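DisA protein (Sorangium cellulosum, PDB 6CCA) probably transfers methyl groups to a carbon of a polyketide intermediate, building the gem-dimethyl group of disorazol on a trans-acyltransferase assembly line. Local coordinates at residues A[162-167]-A[171-176]; A[178-181]-A[187-190]. One frame throughout, in Å; residues are numbered along the deposited sequence.

Interaction 1 (A[162-167]-A[171-176]); sequences YRRYPE and GQVAAT
V173 meets two side chains of 162-167 with its two methyls. CG1 packs on the CB of E167 at 3.6 Å, and CG2 approaches the guanidinium obliquely, 3.7 Å from NH2 of R164. With chi1 at 64°, CG1 sits between the backbone N and the carbonyl carbon while CG2 is anti to N, which splits the methyls between the two neighbours. R164 reaches V173 by folding back: bends at chi2 and chi3 bring its guanidinium round to E167, one turn on, and the two grip side-on, NE to OE2 at 3.0 Å and NH2 to OE1 at 3.2 Å. Both oxygens lie within the guanidinium plane, yet the nitrogens approach from above the carboxylate plane, some 40° out of it. The E167 carbonyl, in its own plane, takes the N-H of Q172 (N to O, 2.8 Å) and, weakly, that of V173. G171, with positive phi, ends helix 165-169 in a Schellman motif. The extended side chain of Q172 crosses that of E167 at about a right angle, OE1 of Q172 3.8 Å from CG of E167. R164 is also the N-cap residue of this helix, whose Y165 hydroxyl is hydrogen-bonded to the carbonyl oxygen of L346. Chemically, then, a two-point ion pair at the surface holds E167 in place, while its carbonyl fixes the turn that leaves the helix.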
loop_
_atom_site.group_PDB
_atom_site.type_symbol
_atom_site.label_atom_id
_atom_site.label_comp_id
_atom_site.label_asym_id
_atom_site.label_seq_id
_atom_site.Cartn_x
_atom_site.Cartn_y
_atom_site.Cartn_z
ATOM N N TYR A 162 -8.480 15.313 9.407
ATOM C CA TYR A 162 -8.188 16.621 10.038
ATOM C C TYR A 162 -9.279 17.038 11.024
ATOM O O TYR A 162 -9.047 17.386 12.223
ATOM C CB TYR A 162 -7.954 17.714 8.995
ATOM C CG TYR A 162 -8.086 19.078 9.638
ATOM C CD1 TYR A 162 -7.085 19.575 10.414
ATOM C CD2 TYR A 162 -9.212 19.844 9.479
ATOM C CE1 TYR A 162 -7.202 20.790 11.066
ATOM C CE2 TYR A 162 -9.377 21.052 10.148
ATOM C CZ TYR A 162 -8.359 21.534 10.933
ATOM O OH TYR A 162 -8.478 22.722 11.630
ATOM N N ARG A 163 -10.501 16.948 10.534
ATOM C CA ARG A 163 -11.628 17.364 11.379
ATOM C C ARG A 163 -11.748 16.607 12.669
ATOM O O ARG A 163 -12.324 17.153 13.650
ATOM C CB ARG A 163 -12.935 17.360 10.587
ATOM C CG ARG A 163 -12.964 18.348 9.437
ATOM C CD ARG A 163 -14.315 18.367 8.703
ATOM N NE ARG A 163 -15.302 19.091 9.505
ATOM C CZ ARG A 163 -16.425 18.605 9.947
ATOM N NH1 ARG A 163 -16.785 17.374 9.640
ATOM N NH2 ARG A 163 -17.271 19.409 10.659
ATOM N N ARG A 164 -11.284 15.362 12.737
ATOM C CA ARG A 164 -11.397 14.601 13.940
ATOM C C ARG A 164 -10.098 14.274 14.549
ATOM O O ARG A 164 -10.006 13.361 15.436
ATOM C CB ARG A 164 -12.111 13.266 13.609
ATOM C CG ARG A 164 -13.423 13.468 12.901
ATOM C CD ARG A 164 -14.463 13.994 13.825
ATOM N NE ARG A 164 -14.689 13.145 15.004
ATOM C CZ ARG A 164 -15.425 12.027 15.012
ATOM N NH1 ARG A 164 -15.977 11.542 13.918
ATOM N NH2 ARG A 164 -15.619 11.397 16.156
ATOM N N TYR A 165 -9.024 14.920 14.071
ATOM C CA TYR A 165 -7.649 14.441 14.429
ATOM C C TYR A 165 -7.337 14.441 15.941
ATOM O O TYR A 165 -6.766 13.489 16.452
ATOM C CB TYR A 165 -6.526 15.186 13.634
ATOM C CG TYR A 165 -5.466 14.199 13.106
ATOM C CD1 TYR A 165 -4.360 13.835 13.895
ATOM C CD2 TYR A 165 -5.601 13.615 11.834
ATOM C CE1 TYR A 165 -3.445 12.938 13.424
ATOM C CE2 TYR A 165 -4.666 12.695 11.335
ATOM C CZ TYR A 165 -3.585 12.374 12.125
ATOM O OH TYR A 165 -2.665 11.451 11.667
ATOM N N PRO A 166 -7.696 15.494 16.638
ATOM C CA PRO A 166 -7.426 15.495 18.101
ATOM C C PRO A 166 -8.059 14.273 18.788
ATOM O O PRO A 166 -7.358 13.578 19.516
ATOM C CB PRO A 166 -8.011 16.818 18.554
ATOM C CG PRO A 166 -7.980 17.695 17.298
ATOM C CD PRO A 166 -8.271 16.751 16.167
ATOM N N GLU A 167 -9.316 13.946 18.494
ATOM C CA GLU A 167 -9.889 12.654 18.922
ATOM C C GLU A 167 -9.161 11.393 18.486
ATOM O O GLU A 167 -8.995 10.483 19.266
ATOM C CB GLU A 167 -11.327 12.563 18.499
ATOM C CG GLU A 167 -12.213 13.626 19.151
ATOM C CD GLU A 167 -13.483 13.777 18.371
ATOM O OE1 GLU A 167 -14.427 13.016 18.692
ATOM O OE2 GLU A 167 -13.529 14.567 17.382
ATOM N N GLY A 171 -6.943 8.679 20.809
ATOM C CA GLY A 171 -7.587 7.355 20.844
ATOM C C GLY A 171 -9.022 7.413 21.341
ATOM O O GLY A 171 -9.569 6.396 21.763
ATOM N N GLN A 172 -9.626 8.602 21.289
ATOM C CA GLN A 172 -10.983 8.788 21.743
ATOM C C GLN A 172 -11.995 8.415 20.657
ATOM O O GLN A 172 -13.185 8.425 20.910
ATOM C CB GLN A 172 -11.262 10.227 22.063
ATOM C CG GLN A 172 -10.327 11.006 22.952
ATOM C CD GLN A 172 -10.812 12.450 23.040
ATOM O OE1 GLN A 172 -10.276 13.360 22.425
ATOM N NE2 GLN A 172 -11.890 12.641 23.749
ATOM N N VAL A 173 -11.545 8.186 19.430
ATOM C CA VAL A 173 -12.416 7.615 18.391
ATOM C C VAL A 173 -11.574 6.717 17.540
ATOM O O VAL A 173 -10.416 7.033 17.218
ATOM C CB VAL A 173 -13.134 8.690 17.530
ATOM C CG1 VAL A 173 -12.134 9.509 16.739
ATOM C CG2 VAL A 173 -14.089 8.042 16.530
ATOM N N ALA A 174 -12.129 5.569 17.186
ATOM C CA ALA A 174 -11.442 4.611 16.356
ATOM C C ALA A 174 -11.177 5.145 14.951
ATOM O O ALA A 174 -12.066 5.658 14.312
ATOM C CB ALA A 174 -12.297 3.338 16.258
ATOM N N ALA A 175 -9.971 4.942 14.452
ATOM C CA ALA A 175 -9.598 5.343 13.096
ATOM C C ALA A 175 -10.559 4.876 12.010
ATOM O O ALA A 175 -10.934 5.640 11.123
ATOM C CB ALA A 175 -8.196 4.859 12.790
ATOM N N THR A 176 -10.987 3.612 12.089
ATOM C CA THR A 176 -11.941 3.050 11.095
ATOM C C THR A 176 -13.289 3.759 11.066
ATOM O O THR A 176 -13.915 3.889 10.022
ATOM C CB THR A 176 -12.170 1.529 11.362
ATOM O OG1 THR A 176 -12.657 1.377 12.708
ATOM C CG2 THR A 176 -10.835 0.748 11.155
#

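Interaction 2 (A[178-181]-A[187-190]); sequences VLFP and LMGP
M188 leaves its backbone toward 178-181 and touches two residues there with different parts of its length. Its CG packs against the F180 ring, 3.6 Å from CE1, and the two side chains cross at about a right angle; the methylene approaches the ring obliquely. Bends at chi2 (-52°) and chi3 (-142°) then turn the thioether back, and the terminal CE settles against L179, 4.1 Å from its CB and equally near both of its methyls. F180 leaves the backbone facing away from 187-190, but chi1 of -60° sets CG anti to the carbonyl carbon and brings the ring back across M188.

L187 covers the other part of the contact. Its CD1 lies 4.0 Å from CD of P181, with the leucine slanting across the proline ring, and comes within 3.4 Å of the carbonyl oxygen of V178. Between the two hydrophobic patches the L179 carbonyl faces 187-190 and is bridged by a water, which donates to L179 O at 2.6 Å and accepts from the N-H of M188 at 3.0 Å. No direct hydrogen bond joins the segments.

Helix 152-163 backs this packing: L157 and C161 touch L179, and R156 and A160 touch L187. The contact closes the loop between helices 175-179 and 189-192, where P181 O also accepts from the hydroxyl of S184. Its chemistry is mainly apolar packing, with a single water satisfying a carbonyl of the last residue of one helix and an amide near the start of the next; side-chain packing together with this water bridge, rather than direct backbone pairing, joins the two segments.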
loop_
_atom_site.group_PDB
_atom_site.type_symbol
_atom_site.label_atom_id
_atom_site.label_comp_id
_atom_site.label_asym_id
_atom_site.label_seq_id
_atom_site.Cartn_x
_atom_site.Cartn_y
_atom_site.Cartn_z
ATOM N N VAL A 178 -13.632 6.948 11.251
ATOM C CA VAL A 178 -13.428 8.161 10.462
ATOM C C VAL A 178 -13.054 7.811 9.015
ATOM O O VAL A 178 -13.522 8.439 8.055
ATOM C CB VAL A 178 -12.324 8.995 11.122
ATOM C CG1 VAL A 178 -12.069 10.267 10.315
ATOM C CG2 VAL A 178 -12.697 9.311 12.568
ATOM N N LEU A 179 -12.169 6.824 8.849
ATOM C CA LEU A 179 -11.748 6.404 7.499
ATOM C C LEU A 179 -12.850 5.624 6.761
ATOM O O LEU A 179 -12.928 5.672 5.540
ATOM C CB LEU A 179 -10.503 5.521 7.586
ATOM C CG LEU A 179 -9.293 6.148 8.246
ATOM C CD1 LEU A 179 -8.279 5.039 8.538
ATOM C CD2 LEU A 179 -8.719 7.207 7.311
ATOM N N PHE A 180 -13.710 4.929 7.520
ATOM C CA PHE A 180 -14.887 4.229 6.947
ATOM C C PHE A 180 -16.175 4.767 7.577
ATOM O O PHE A 180 -16.755 4.151 8.468
ATOM C CB PHE A 180 -14.728 2.730 7.212
ATOM C CG PHE A 180 -13.481 2.141 6.604
ATOM C CD1 PHE A 180 -13.448 1.800 5.253
ATOM C CD2 PHE A 180 -12.345 1.957 7.363
ATOM C CE1 PHE A 180 -12.320 1.262 4.687
ATOM C CE2 PHE A 180 -11.207 1.422 6.812
ATOM C CZ PHE A 180 -11.188 1.072 5.471
ATOM N N PRO A 181 -16.620 5.945 7.132
ATOM C CA PRO A 181 -17.694 6.570 7.910
ATOM C C PRO A 181 -18.974 5.786 7.769
ATOM O O PRO A 181 -19.355 5.401 6.647
ATOM C CB PRO A 181 -17.868 7.949 7.292
ATOM C CG PRO A 181 -17.066 7.932 5.993
ATOM C CD PRO A 181 -16.012 6.868 6.155
ATOM N N LEU A 187 -15.040 7.267 1.530
ATOM C CA LEU A 187 -13.718 7.959 1.498
ATOM C C LEU A 187 -12.608 7.086 0.953
ATOM O O LEU A 187 -11.707 7.597 0.261
ATOM C CB LEU A 187 -13.277 8.385 2.908
ATOM C CG LEU A 187 -14.067 9.522 3.528
ATOM C CD1 LEU A 187 -13.525 9.789 4.941
ATOM C CD2 LEU A 187 -13.950 10.790 2.705
ATOM N N MET A 188 -12.588 5.805 1.345
ATOM C CA MET A 188 -11.486 4.907 0.901
ATOM C C MET A 188 -11.649 4.418 -0.526
ATOM O O MET A 188 -10.676 4.257 -1.269
ATOM C CB MET A 188 -11.272 3.738 1.859
ATOM C CG MET A 188 -10.616 4.106 3.190
ATOM S SD MET A 188 -9.053 5.062 3.123
ATOM C CE MET A 188 -8.209 4.254 4.484
ATOM N N GLY A 189 -12.886 4.236 -0.941
ATOM C CA GLY A 189 -13.189 3.644 -2.230
ATOM C C GLY A 189 -12.551 4.482 -3.319
ATOM O O GLY A 189 -11.784 3.949 -4.132
ATOM N N PRO A 190 -12.831 5.793 -3.316
ATOM C CA PRO A 190 -12.273 6.650 -4.357
ATOM C C PRO A 190 -10.737 6.758 -4.372
ATOM O O PRO A 190 -10.187 7.346 -5.340
ATOM C CB PRO A 190 -12.914 8.017 -4.082
ATOM C CG PRO A 190 -14.164 7.705 -3.279
ATOM C CD PRO A 190 -13.846 6.498 -2.497
HETATM O O HOH W 1 -14.438 4.889 3.542
#

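Interaction 1 closes before interaction 2 opens, so the two follow in series along the chain, with centres 13 Å apart and on the same side of the molecule's centre. Helix 175-179 is common to both: its first residues close interaction 1 and its last residues open interaction 2. They also touch directly, since CG2 of V178 packs 4.1 Å from CB of R164. Interaction 1 lies at the surface and interaction 2 is buried, carrying the chain inward from helix 165-169 to helix 189-192. Both precede the strands of the methyltransferase sheet, which begin at 226-231, and they lie among the helices that come before it in the chain, 152-163 and 165-169 among them.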